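Local coordinates for protein probable zinc protease PqqL (Escherichia coli, PDB 6OFT) that probably acts as a periplasmic zinc-dependent metalloendopeptidase of the M16 family, the chain here being the first half of the whole protein, at residues D6-T11 against M21-A26; T200-G205 against R384-S389; I345-F350 against K461-Y466; A337-L342 against A453-Y458. One frame throughout, in Å; residues are numbered along the deposited sequence.

Interaction 1 of 4, residues D6-T11 against M21-A26; sequences DEKLIT and MIYPHA. With PO4 (phosphate ion), chain D.
The Y23 ring meets the loop ahead of strand 10-13 with its edge: CG and OD1 of D6 and CA of L9 lie there, phosphate O1 lies at the edge of both this ring and that of H25, and CD of P24 sits over one Y23 face, displaced toward the rim. The setting is a beta hairpin, strands 10-13 and 19-24, at the margin of a mixed sheet. With CG anti to the backbone N (chi1 -164°), the ring carries its hydroxyl to the carboxylate, whose plane is turned 76° from it. Y23 OH donates to D6 OD1 over 2.6 Å, from above the carboxylate plane. D6 OD2 accepts from K8 N at 2.9 Å, an Asx turn within the type I turn D6-L9. R376 also bonds to Y23 OH, and a phenylalanine here would probably leave both D6 and R376 without their hydroxyl partner. Beyond the turn, I10 and I22 form the hydrogen-bonded pair, N to O both ways at 2.8 Å. In the next pair, CG2 of T11 touches CE of M21 at 3.7 Å. Q373 and R376 also hold the phosphate, probably from the crystallisation liquor, and H25 ND1 donates to its O1 over 2.6 Å.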
loop_
_atom_site.group_PDB
_atom_site.type_symbol
_atom_site.label_atom_id
_atom_site.label_comp_id
_atom_site.label_asym_id
_atom_site.label_seq_id
_atom_site.Cartn_x
_atom_site.Cartn_y
_atom_site.Cartn_z
ATOM N N ASP A 6 6.900 -17.102 9.153
ATOM C CA ASP A 6 5.965 -17.785 10.039
ATOM C C ASP A 6 6.028 -19.281 9.799
ATOM O O ASP A 6 5.868 -19.771 8.678
ATOM C CB ASP A 6 4.536 -17.251 9.784
ATOM C CG ASP A 6 3.456 -17.741 10.735
ATOM O OD1 ASP A 6 2.539 -16.970 11.025
ATOM O OD2 ASP A 6 3.538 -18.893 11.197
ATOM N N GLU A 7 6.298 -19.985 10.875
ATOM C CA GLU A 7 6.397 -21.413 11.041
ATOM C C GLU A 7 5.253 -22.196 10.340
ATOM O O GLU A 7 5.504 -23.253 9.751
ATOM C CB GLU A 7 6.317 -21.601 12.555
ATOM C CG GLU A 7 6.732 -22.925 13.035
ATOM C CD GLU A 7 5.545 -23.771 13.388
ATOM O OE1 GLU A 7 4.561 -23.280 13.990
ATOM O OE2 GLU A 7 5.625 -24.961 13.050
ATOM N N LYS A 8 4.010 -21.666 10.417
ATOM C CA LYS A 8 2.787 -22.237 9.820
ATOM C C LYS A 8 2.638 -21.957 8.306
ATOM O O LYS A 8 1.776 -22.557 7.653
ATOM C CB LYS A 8 1.536 -21.729 10.567
ATOM C CG LYS A 8 1.472 -22.134 12.044
ATOM C CD LYS A 8 0.037 -22.111 12.546
ATOM C CE LYS A 8 -0.273 -20.966 13.473
ATOM N NZ LYS A 8 0.231 -21.213 14.845
ATOM N N LEU A 9 3.447 -21.033 7.752
ATOM C CA LEU A 9 3.374 -20.702 6.332
ATOM C C LEU A 9 4.020 -21.787 5.464
ATOM O O LEU A 9 5.139 -22.231 5.742
ATOM C CB LEU A 9 3.991 -19.321 6.035
ATOM C CG LEU A 9 3.962 -18.843 4.584
ATOM C CD1 LEU A 9 2.535 -18.551 4.117
ATOM C CD2 LEU A 9 4.843 -17.613 4.405
ATOM N N ILE A 10 3.314 -22.192 4.406
ATOM C CA ILE A 10 3.812 -23.204 3.477
ATOM C C ILE A 10 4.125 -22.492 2.164
ATOM O O ILE A 10 3.233 -21.887 1.586
ATOM C CB ILE A 10 2.760 -24.332 3.322
ATOM C CG1 ILE A 10 2.550 -25.077 4.655
ATOM C CG2 ILE A 10 3.131 -25.300 2.203
ATOM C CD1 ILE A 10 1.189 -25.665 4.813
ATOM N N THR A 11 5.398 -22.504 1.738
ATOM C CA THR A 11 5.826 -21.860 0.490
ATOM C C THR A 11 6.540 -22.859 -0.393
ATOM O O THR A 11 7.144 -23.808 0.100
ATOM C CB THR A 11 6.724 -20.620 0.722
ATOM O OG1 THR A 11 7.874 -20.990 1.483
ATOM C CG2 THR A 11 5.998 -19.484 1.386
ATOM N N MET A 21 1.743 -20.002 -1.731
ATOM C CA MET A 21 1.831 -19.646 -0.318
ATOM C C MET A 21 0.539 -20.081 0.307
ATOM O O MET A 21 -0.535 -19.692 -0.161
ATOM C CB MET A 21 2.035 -18.137 -0.109
ATOM C CG MET A 21 3.207 -17.562 -0.855
ATOM S SD MET A 21 3.458 -15.857 -0.376
ATOM C CE MET A 21 5.046 -15.999 0.399
ATOM N N ILE A 22 0.636 -20.947 1.308
ATOM C CA ILE A 22 -0.522 -21.489 2.027
ATOM C C ILE A 22 -0.415 -21.151 3.506
ATOM O O ILE A 22 0.616 -21.403 4.137
ATOM C CB ILE A 22 -0.701 -23.015 1.800
ATOM C CG1 ILE A 22 -0.843 -23.352 0.286
ATOM C CG2 ILE A 22 -1.898 -23.565 2.629
ATOM C CD1 ILE A 22 -0.443 -24.754 -0.039
ATOM N N TYR A 23 -1.501 -20.597 4.063
ATOM C CA TYR A 23 -1.534 -20.229 5.467
ATOM C C TYR A 23 -2.850 -20.663 6.083
ATOM O O TYR A 23 -3.900 -20.230 5.603
ATOM C CB TYR A 23 -1.284 -18.723 5.669
ATOM C CG TYR A 23 -0.935 -18.387 7.105
ATOM C CD1 TYR A 23 0.372 -18.497 7.571
ATOM C CD2 TYR A 23 -1.919 -18.011 8.012
ATOM C CE1 TYR A 23 0.690 -18.250 8.904
ATOM C CE2 TYR A 23 -1.612 -17.751 9.350
ATOM C CZ TYR A 23 -0.303 -17.866 9.790
ATOM O OH TYR A 23 0.006 -17.606 11.104
ATOM N N PRO A 24 -2.822 -21.507 7.149
ATOM C CA PRO A 24 -4.090 -21.930 7.774
ATOM C C PRO A 24 -4.698 -20.834 8.632
ATOM O O PRO A 24 -3.966 -20.105 9.296
ATOM C CB PRO A 24 -3.683 -23.138 8.624
ATOM C CG PRO A 24 -2.232 -22.909 8.929
ATOM C CD PRO A 24 -1.645 -22.103 7.834
ATOM N N HIS A 25 -6.031 -20.712 8.611
ATOM C CA HIS A 25 -6.767 -19.742 9.421
ATOM C C HIS A 25 -8.208 -20.204 9.576
ATOM O O HIS A 25 -8.788 -20.679 8.615
ATOM C CB HIS A 25 -6.684 -18.314 8.846
ATOM C CG HIS A 25 -7.003 -17.261 9.871
ATOM N ND1 HIS A 25 -6.249 -17.124 11.014
ATOM C CD2 HIS A 25 -8.005 -16.349 9.903
ATOM C CE1 HIS A 25 -6.785 -16.129 11.695
ATOM N NE2 HIS A 25 -7.853 -15.639 11.076
ATOM N N ALA A 26 -8.778 -20.102 10.769
ATOM C CA ALA A 26 -10.152 -20.583 10.987
ATOM C C ALA A 26 -11.051 -19.510 11.617
ATOM O O ALA A 26 -11.845 -19.796 12.509
ATOM C CB ALA A 26 -10.131 -21.856 11.839
HETATM P P PO4 D . -3.808 -19.222 12.870
HETATM O O1 PO4 D . -3.980 -17.885 12.124
HETATM O O2 PO4 D . -2.920 -18.961 14.176
HETATM O O3 PO4 D . -5.219 -19.843 13.303
HETATM O O4 PO4 D . -3.040 -20.231 11.895
#

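Interaction 2 of 4, residues T200-G205 against R384-S389; sequences TFIVVG and RLASSS
L385 supplies one bump of this contact: its CD2 methyl lodges in the hollow between I202 and V204, 3.8 Å from CG2 of I202 and 3.8 Å from CG2 of V204. The leucine and the two branched residues slide past one another in opposite directions, so that methyls interleave rather than collide. I202 answers with a bump of its own. Its chain runs on extended beyond CG1 (chi2 164°), pushing CD1 against the helix backbone where A386 offers nothing larger than a methyl; CD1 comes to 3.8 Å from CA of A386. One helical turn further on, CG2 of T200 leans on OG of S389 at 3.5 Å. Bumps at alternate positions of strand 199-205 thus meet one side of helix 378-391, the classic alpha/beta layering of a helix laid on a sheet, here running nearly antiparallel to its strand (154°) with 9.9 Å between the segment axes. V203 points away, to helix 209-220 on the reverse of the sheet, while M21 of the adjoining strand presses on L385 and S389. The polar end of the contact is linked through solvent: a water lies 2.7 Å from OG of S389, to which it donates, and also bonds to OG1 of T200. Each hydroxyl has a protein partner besides, H39 for T200 OG1 and Q37 for S389 OG.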
loop_
_atom_site.group_PDB
_atom_site.type_symbol
_atom_site.label_atom_id
_atom_site.label_comp_id
_atom_site.label_asym_id
_atom_site.label_seq_id
_atom_site.Cartn_x
_atom_site.Cartn_y
_atom_site.Cartn_z
ATOM N N THR A 200 2.129 -16.173 -8.324
ATOM C CA THR A 200 2.046 -16.731 -6.984
ATOM C C THR A 200 0.571 -16.964 -6.693
ATOM O O THR A 200 -0.230 -16.034 -6.819
ATOM C CB THR A 200 2.698 -15.818 -5.937
ATOM O OG1 THR A 200 4.072 -15.615 -6.290
ATOM C CG2 THR A 200 2.606 -16.398 -4.534
ATOM N N PHE A 201 0.212 -18.215 -6.363
ATOM C CA PHE A 201 -1.146 -18.573 -5.974
ATOM C C PHE A 201 -1.169 -18.598 -4.429
ATOM O O PHE A 201 -0.365 -19.306 -3.817
ATOM C CB PHE A 201 -1.580 -19.940 -6.580
ATOM C CG PHE A 201 -3.068 -20.145 -6.414
ATOM C CD1 PHE A 201 -3.972 -19.448 -7.202
ATOM C CD2 PHE A 201 -3.564 -21.000 -5.436
ATOM C CE1 PHE A 201 -5.350 -19.583 -7.003
ATOM C CE2 PHE A 201 -4.940 -21.150 -5.256
ATOM C CZ PHE A 201 -5.822 -20.433 -6.039
ATOM N N ILE A 202 -2.050 -17.788 -3.809
ATOM C CA ILE A 202 -2.153 -17.626 -2.350
ATOM C C ILE A 202 -3.431 -18.269 -1.776
ATOM O O ILE A 202 -4.529 -17.933 -2.199
ATOM C CB ILE A 202 -2.010 -16.116 -1.981
ATOM C CG1 ILE A 202 -0.673 -15.528 -2.517
ATOM C CG2 ILE A 202 -2.169 -15.868 -0.469
ATOM C CD1 ILE A 202 -0.607 -14.006 -2.548
ATOM N N VAL A 203 -3.269 -19.188 -0.810
ATOM C CA VAL A 203 -4.379 -19.894 -0.141
ATOM C C VAL A 203 -4.341 -19.520 1.350
ATOM O O VAL A 203 -3.378 -19.852 2.022
ATOM C CB VAL A 203 -4.289 -21.444 -0.364
ATOM C CG1 VAL A 203 -5.393 -22.194 0.381
ATOM C CG2 VAL A 203 -4.310 -21.805 -1.849
ATOM N N VAL A 204 -5.362 -18.802 1.859
ATOM C CA VAL A 204 -5.417 -18.402 3.279
ATOM C C VAL A 204 -6.795 -18.788 3.806
ATOM O O VAL A 204 -7.815 -18.288 3.322
ATOM C CB VAL A 204 -5.102 -16.890 3.547
ATOM C CG1 VAL A 204 -5.007 -16.602 5.056
ATOM C CG2 VAL A 204 -3.818 -16.440 2.851
ATOM N N GLY A 205 -6.824 -19.666 4.796
ATOM C CA GLY A 205 -8.110 -20.074 5.322
ATOM C C GLY A 205 -8.130 -21.461 5.889
ATOM O O GLY A 205 -7.081 -22.080 6.095
ATOM N N ARG A 384 -1.592 -8.916 3.960
ATOM C CA ARG A 384 -0.225 -8.868 4.499
ATOM C C ARG A 384 0.659 -9.919 3.815
ATOM O O ARG A 384 1.805 -9.628 3.477
ATOM C CB ARG A 384 -0.223 -9.025 6.042
ATOM C CG ARG A 384 1.180 -8.959 6.655
ATOM C CD ARG A 384 1.207 -8.639 8.156
ATOM N NE ARG A 384 1.114 -9.827 9.006
ATOM C CZ ARG A 384 2.155 -10.561 9.402
ATOM N NH1 ARG A 384 3.384 -10.261 8.994
ATOM N NH2 ARG A 384 1.970 -11.611 10.192
ATOM N N LEU A 385 0.128 -11.137 3.608
ATOM C CA LEU A 385 0.866 -12.217 2.935
ATOM C C LEU A 385 1.107 -11.865 1.450
ATOM O O LEU A 385 2.210 -12.082 0.930
ATOM C CB LEU A 385 0.119 -13.565 3.085
ATOM C CG LEU A 385 0.849 -14.797 2.555
ATOM C CD1 LEU A 385 2.207 -14.985 3.241
ATOM C CD2 LEU A 385 -0.019 -16.059 2.695
ATOM N N ALA A 386 0.100 -11.266 0.789
ATOM C CA ALA A 386 0.236 -10.813 -0.611
ATOM C C ALA A 386 1.344 -9.745 -0.718
ATOM O O ALA A 386 2.139 -9.764 -1.655
ATOM C CB ALA A 386 -1.091 -10.258 -1.122
ATOM N N SER A 387 1.407 -8.841 0.271
ATOM C CA SER A 387 2.411 -7.783 0.356
ATOM C C SER A 387 3.817 -8.373 0.537
ATOM O O SER A 387 4.760 -7.912 -0.102
ATOM C CB SER A 387 2.083 -6.852 1.522
ATOM O OG SER A 387 2.832 -5.657 1.403
ATOM N N SER A 388 3.964 -9.402 1.403
ATOM C CA SER A 388 5.258 -10.071 1.624
ATOM C C SER A 388 5.723 -10.727 0.338
ATOM O O SER A 388 6.902 -10.647 -0.021
ATOM C CB SER A 388 5.140 -11.118 2.734
ATOM O OG SER A 388 4.659 -10.491 3.904
ATOM N N SER A 389 4.783 -11.335 -0.378
ATOM C CA SER A 389 5.026 -11.986 -1.664
ATOM C C SER A 389 5.483 -10.982 -2.730
ATOM O O SER A 389 6.453 -11.245 -3.462
ATOM C CB SER A 389 3.770 -12.710 -2.132
ATOM O OG SER A 389 4.007 -13.359 -3.368
HETATM O O HOH W 1 5.751 -15.300 -4.000
#

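Interaction 3 of 4, residues I345-F350 against K461-Y466; sequences IDQHGF and KKLAAY
Q347, in the last turn of helix 331-348, reaches out with its amide and grips the backbone of the 461-466 segment at two points. Its chain is extended (chi2 168°) and crosses L463 at about a right angle. OE1 accepts from N of L463 over 3.0 Å, the donor lying in the carbonyl plane, while NE2 makes a weak bond to O of K461, also 3.0 Å long but bent to 130°. One amide thus engages an N-H and, weakly, a carbonyl of the irregular chain that follows helix 448-459, and the oxygen also rests 3.4 Å from CB of L463. H348 follows, ending the helix. Its NE2 donates to O of L463 at 2.8 Å, with the nitrogen tilted from that carbonyl's plane, and the bond fixes how the imidazole is turned. Over one face of the ring lies the A465 methyl, a CH-pi contact with CB 4.1 Å from the ring centroid and 20° off its normal. This is a helix C-terminus with a glycine just beyond it: G349, with positive phi, is the first residue to leave the helical conformation, its N still bonded to O of I345 at 2.8 Å and its carbonyl received by R290. F350 then heads away from the loop, its ring packing on L286 and R290 of helix 271-296.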
loop_
_atom_site.group_PDB
_atom_site.type_symbol
_atom_site.label_atom_id
_atom_site.label_comp_id
_atom_site.label_asym_id
_atom_site.label_seq_id
_atom_site.Cartn_x
_atom_site.Cartn_y
_atom_site.Cartn_z
ATOM N N ILE A 345 11.392 19.349 18.720
ATOM C CA ILE A 345 12.077 18.062 18.497
ATOM C C ILE A 345 13.494 18.334 17.960
ATOM O O ILE A 345 14.435 17.625 18.337
ATOM C CB ILE A 345 11.267 17.118 17.570
ATOM C CG1 ILE A 345 9.834 16.895 18.106
ATOM C CG2 ILE A 345 11.994 15.773 17.385
ATOM C CD1 ILE A 345 8.805 16.375 17.045
ATOM N N ASP A 346 13.653 19.366 17.089
ATOM C CA ASP A 346 14.977 19.744 16.564
ATOM C C ASP A 346 15.936 20.086 17.714
ATOM O O ASP A 346 17.098 19.681 17.697
ATOM C CB ASP A 346 14.890 20.975 15.643
ATOM C CG ASP A 346 14.347 20.769 14.247
ATOM O OD1 ASP A 346 14.278 19.606 13.796
ATOM O OD2 ASP A 346 13.999 21.777 13.597
ATOM N N GLN A 347 15.433 20.836 18.701
ATOM C CA GLN A 347 16.204 21.326 19.832
ATOM C C GLN A 347 16.405 20.322 20.978
ATOM O O GLN A 347 17.488 20.321 21.561
ATOM C CB GLN A 347 15.586 22.631 20.355
ATOM C CG GLN A 347 15.832 23.845 19.437
ATOM C CD GLN A 347 15.004 25.075 19.776
ATOM O OE1 GLN A 347 14.626 25.321 20.925
ATOM N NE2 GLN A 347 14.717 25.898 18.773
ATOM N N HIS A 348 15.398 19.473 21.310
ATOM C CA HIS A 348 15.511 18.570 22.468
ATOM C C HIS A 348 15.214 17.085 22.213
ATOM O O HIS A 348 15.399 16.281 23.127
ATOM C CB HIS A 348 14.624 19.080 23.618
ATOM C CG HIS A 348 14.890 20.507 23.973
ATOM N ND1 HIS A 348 15.962 20.862 24.762
ATOM C CD2 HIS A 348 14.249 21.629 23.570
ATOM C CE1 HIS A 348 15.930 22.182 24.836
ATOM N NE2 HIS A 348 14.924 22.685 24.122
ATOM N N GLY A 349 14.769 16.735 21.007
ATOM C CA GLY A 349 14.445 15.361 20.644
ATOM C C GLY A 349 13.359 14.757 21.508
ATOM O O GLY A 349 12.419 15.448 21.915
ATOM N N PHE A 350 13.498 13.469 21.820
ATOM C CA PHE A 350 12.525 12.771 22.657
ATOM C C PHE A 350 13.171 12.323 23.939
ATOM O O PHE A 350 14.368 12.060 23.953
ATOM C CB PHE A 350 11.879 11.597 21.891
ATOM C CG PHE A 350 11.166 12.042 20.633
ATOM C CD1 PHE A 350 9.906 12.631 20.697
ATOM C CD2 PHE A 350 11.768 11.909 19.389
ATOM C CE1 PHE A 350 9.261 13.073 19.540
ATOM C CE2 PHE A 350 11.117 12.343 18.230
ATOM C CZ PHE A 350 9.861 12.902 18.312
ATOM N N LYS A 461 14.276 30.578 18.403
ATOM C CA LYS A 461 13.652 30.644 19.728
ATOM C C LYS A 461 14.330 29.614 20.629
ATOM O O LYS A 461 14.719 28.543 20.154
ATOM C CB LYS A 461 12.156 30.286 19.652
ATOM C CG LYS A 461 11.216 31.463 19.465
ATOM C CD LYS A 461 9.775 31.021 19.664
ATOM C CE LYS A 461 8.779 32.017 19.123
ATOM N NZ LYS A 461 7.392 31.704 19.563
ATOM N N LYS A 462 14.458 29.925 21.927
ATOM C CA LYS A 462 14.996 28.999 22.916
ATOM C C LYS A 462 13.760 28.309 23.503
ATOM O O LYS A 462 13.233 28.743 24.532
ATOM C CB LYS A 462 15.815 29.736 23.993
ATOM C CG LYS A 462 17.186 30.205 23.517
ATOM C CD LYS A 462 17.835 31.138 24.532
ATOM C CE LYS A 462 19.065 31.821 23.981
ATOM N NZ LYS A 462 19.729 32.674 25.003
ATOM N N LEU A 463 13.244 27.292 22.779
ATOM C CA LEU A 463 12.043 26.543 23.158
ATOM C C LEU A 463 12.339 25.554 24.274
ATOM O O LEU A 463 13.451 25.018 24.344
ATOM C CB LEU A 463 11.411 25.825 21.947
ATOM C CG LEU A 463 10.837 26.716 20.835
ATOM C CD1 LEU A 463 10.914 26.022 19.495
ATOM C CD2 LEU A 463 9.403 27.116 21.126
ATOM N N ALA A 464 11.343 25.330 25.154
ATOM C CA ALA A 464 11.449 24.441 26.314
ATOM C C ALA A 464 11.238 22.973 25.960
ATOM O O ALA A 464 10.431 22.649 25.076
ATOM C CB ALA A 464 10.466 24.867 27.394
ATOM N N ALA A 465 11.973 22.086 26.667
ATOM C CA ALA A 465 11.909 20.640 26.492
ATOM C C ALA A 465 10.555 20.134 26.933
ATOM O O ALA A 465 10.017 20.595 27.942
ATOM C CB ALA A 465 13.001 19.960 27.301
ATOM N N TYR A 466 9.981 19.222 26.154
ATOM C CA TYR A 466 8.694 18.645 26.490
ATOM C C TYR A 466 8.868 17.612 27.605
ATOM O O TYR A 466 9.812 16.820 27.581
ATOM C CB TYR A 466 8.032 18.018 25.253
ATOM C CG TYR A 466 6.735 17.308 25.569
ATOM C CD1 TYR A 466 5.541 18.014 25.682
ATOM C CD2 TYR A 466 6.708 15.937 25.799
ATOM C CE1 TYR A 466 4.350 17.369 26.004
ATOM C CE2 TYR A 466 5.524 15.280 26.118
ATOM C CZ TYR A 466 4.345 15.999 26.208
ATOM O OH TYR A 466 3.185 15.336 26.512
#

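Interaction 4 of 4, residues A337-L342 against A453-Y458; sequences ALMAEL and ALEKEY
M339 and A340 press together against one face of the Y458 ring. CB of M339 approaches CD2 of Y458 at 3.7 Å and the A340 methyl, CB, reaches CE1 of the same ring at 3.5 Å, while CA of A340 stands over the same face, offset to the rim. The methionine then folds away from the ring: bends at chi2 (67°) and chi3 (72°) carry SD round to CB of E455, 3.6 Å away, and leave CE against CD2 of L454 at 4.2 Å. CG of M339 also comes within 3.6 Å of CA of E455, so the side chain crosses E455 at about a right angle, close against the helix backbone. No hydrogen bond joins the two segments; the contact is apolar. A shell further out, N336 bonds to OH of Y458 and fixes the ring from its polar end, and W432 of strand 430-436 touches both M339 and E455. An alanine at Y458 would probably open a gap beside M339 and A340 and leave N336 without the phenol hydroxyl. E455 OE2 is hydrogen-bonded to a glycerol, probably from the crystallisation liquor. The segment axes pass 9.4 Å apart at -39°. Behind, A337 and L338 rest on strand 317-326, which places helix 331-348 between sheet and outer helix 448-459, the layered alpha/beta build of an M16 domain.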
loop_
_atom_site.group_PDB
_atom_site.type_symbol
_atom_site.label_atom_id
_atom_site.label_comp_id
_atom_site.label_asym_id
_atom_site.label_seq_id
_atom_site.Cartn_x
_atom_site.Cartn_y
_atom_site.Cartn_z
ATOM N N ALA A 337 1.390 25.645 15.183
ATOM C CA ALA A 337 1.434 24.365 15.911
ATOM C C ALA A 337 2.430 23.374 15.303
ATOM O O ALA A 337 3.208 22.767 16.044
ATOM C CB ALA A 337 0.049 23.738 15.967
ATOM N N LEU A 338 2.412 23.224 13.960
ATOM C CA LEU A 338 3.299 22.319 13.247
ATOM C C LEU A 338 4.758 22.734 13.381
ATOM O O LEU A 338 5.589 21.901 13.744
ATOM C CB LEU A 338 2.886 22.171 11.756
ATOM C CG LEU A 338 3.664 21.147 10.887
ATOM C CD1 LEU A 338 3.676 19.750 11.507
ATOM C CD2 LEU A 338 3.102 21.097 9.465
ATOM N N MET A 339 5.063 24.012 13.080
ATOM C CA MET A 339 6.409 24.580 13.150
ATOM C C MET A 339 6.994 24.488 14.559
ATOM O O MET A 339 8.181 24.186 14.712
ATOM C CB MET A 339 6.364 26.055 12.711
ATOM C CG MET A 339 7.606 26.511 11.977
ATOM S SD MET A 339 7.787 25.713 10.359
ATOM C CE MET A 339 6.455 26.548 9.429
ATOM N N ALA A 340 6.168 24.795 15.579
ATOM C CA ALA A 340 6.537 24.772 16.995
ATOM C C ALA A 340 6.915 23.363 17.425
ATOM O O ALA A 340 7.935 23.210 18.087
ATOM C CB ALA A 340 5.381 25.275 17.845
ATOM N N GLU A 341 6.136 22.329 17.000
ATOM C CA GLU A 341 6.429 20.937 17.356
ATOM C C GLU A 341 7.683 20.406 16.659
ATOM O O GLU A 341 8.453 19.684 17.280
ATOM C CB GLU A 341 5.229 20.004 17.124
ATOM C CG GLU A 341 5.304 18.768 18.017
ATOM C CD GLU A 341 4.481 17.550 17.637
ATOM O OE1 GLU A 341 3.294 17.719 17.277
ATOM O OE2 GLU A 341 5.016 16.420 17.725
ATOM N N LEU A 342 7.885 20.759 15.389
ATOM C CA LEU A 342 9.057 20.316 14.625
ATOM C C LEU A 342 10.346 20.940 15.181
ATOM O O LEU A 342 11.348 20.245 15.304
ATOM C CB LEU A 342 8.904 20.610 13.114
ATOM C CG LEU A 342 7.815 19.857 12.333
ATOM C CD1 LEU A 342 7.635 20.476 10.961
ATOM C CD2 LEU A 342 8.129 18.361 12.188
ATOM N N ALA A 453 9.609 32.132 7.037
ATOM C CA ALA A 453 9.899 33.152 8.058
ATOM C C ALA A 453 9.430 32.629 9.421
ATOM O O ALA A 453 10.054 32.919 10.445
ATOM C CB ALA A 453 9.199 34.465 7.727
ATOM N N LEU A 454 8.340 31.841 9.426
ATOM C CA LEU A 454 7.810 31.225 10.633
ATOM C C LEU A 454 8.765 30.130 11.117
ATOM O O LEU A 454 8.998 30.011 12.317
ATOM C CB LEU A 454 6.392 30.686 10.386
ATOM C CG LEU A 454 5.573 30.316 11.635
ATOM C CD1 LEU A 454 5.321 31.556 12.552
ATOM C CD2 LEU A 454 4.263 29.633 11.243
ATOM N N GLU A 455 9.383 29.423 10.207
ATOM C CA GLU A 455 10.368 28.375 10.553
ATOM C C GLU A 455 11.600 29.049 11.166
ATOM O O GLU A 455 12.050 28.595 12.186
ATOM C CB GLU A 455 10.721 27.567 9.307
ATOM C CG GLU A 455 11.626 26.386 9.555
ATOM C CD GLU A 455 12.016 25.664 8.283
ATOM O OE1 GLU A 455 12.970 26.059 7.669
ATOM O OE2 GLU A 455 11.337 24.765 7.900
ATOM N N LYS A 456 12.090 30.107 10.577
ATOM C CA LYS A 456 13.270 30.821 11.086
ATOM C C LYS A 456 12.993 31.387 12.491
ATOM O O LYS A 456 13.859 31.320 13.364
ATOM C CB LYS A 456 13.672 31.945 10.107
ATOM C CG LYS A 456 14.979 32.649 10.477
ATOM C CD LYS A 456 15.102 34.001 9.794
ATOM C CE LYS A 456 16.458 34.610 10.052
ATOM N NZ LYS A 456 16.507 36.043 9.654
ATOM N N GLU A 457 11.792 31.957 12.691
ATOM C CA GLU A 457 11.320 32.503 13.969
ATOM C C GLU A 457 11.434 31.413 15.053
ATOM O O GLU A 457 12.054 31.657 16.086
ATOM C CB GLU A 457 9.855 32.957 13.819
ATOM C CG GLU A 457 9.231 33.593 15.048
ATOM C CD GLU A 457 7.775 33.977 14.856
ATOM O OE1 GLU A 457 7.497 34.849 14.000
ATOM O OE2 GLU A 457 6.911 33.407 15.561
ATOM N N TYR A 458 10.874 30.213 14.786
ATOM C CA TYR A 458 10.910 29.077 15.709
ATOM C C TYR A 458 12.317 28.491 15.895
ATOM O O TYR A 458 12.671 28.142 17.023
ATOM C CB TYR A 458 9.893 27.998 15.319
ATOM C CG TYR A 458 8.497 28.328 15.801
ATOM C CD1 TYR A 458 8.144 28.169 17.140
ATOM C CD2 TYR A 458 7.531 28.815 14.925
ATOM C CE1 TYR A 458 6.864 28.481 17.593
ATOM C CE2 TYR A 458 6.248 29.137 15.368
ATOM C CZ TYR A 458 5.918 28.965 16.705
ATOM O OH TYR A 458 4.653 29.271 17.157
#

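How the interactions relate
Interactions 1 and 2 share one sheet: strands 19-24 and 199-205 are neighbours in it, and M21 and L9 also pack on the helix used by interaction 2. Interaction 2 is wholly buried and made mostly of methyls, whereas interaction 1, at the sheet's margin, adds backbone pairing and polar bonds. Interactions 3 and 4 both use helix 331-348, their centres about 12 Å apart, and each pairs it with the chain's C-terminal region. Interaction 4 is apolar and partly buried against the second sheet; interaction 3, at the helix end, is a surface contact held by hydrogen bonds. The two groups lie more than 40 Å apart between centres.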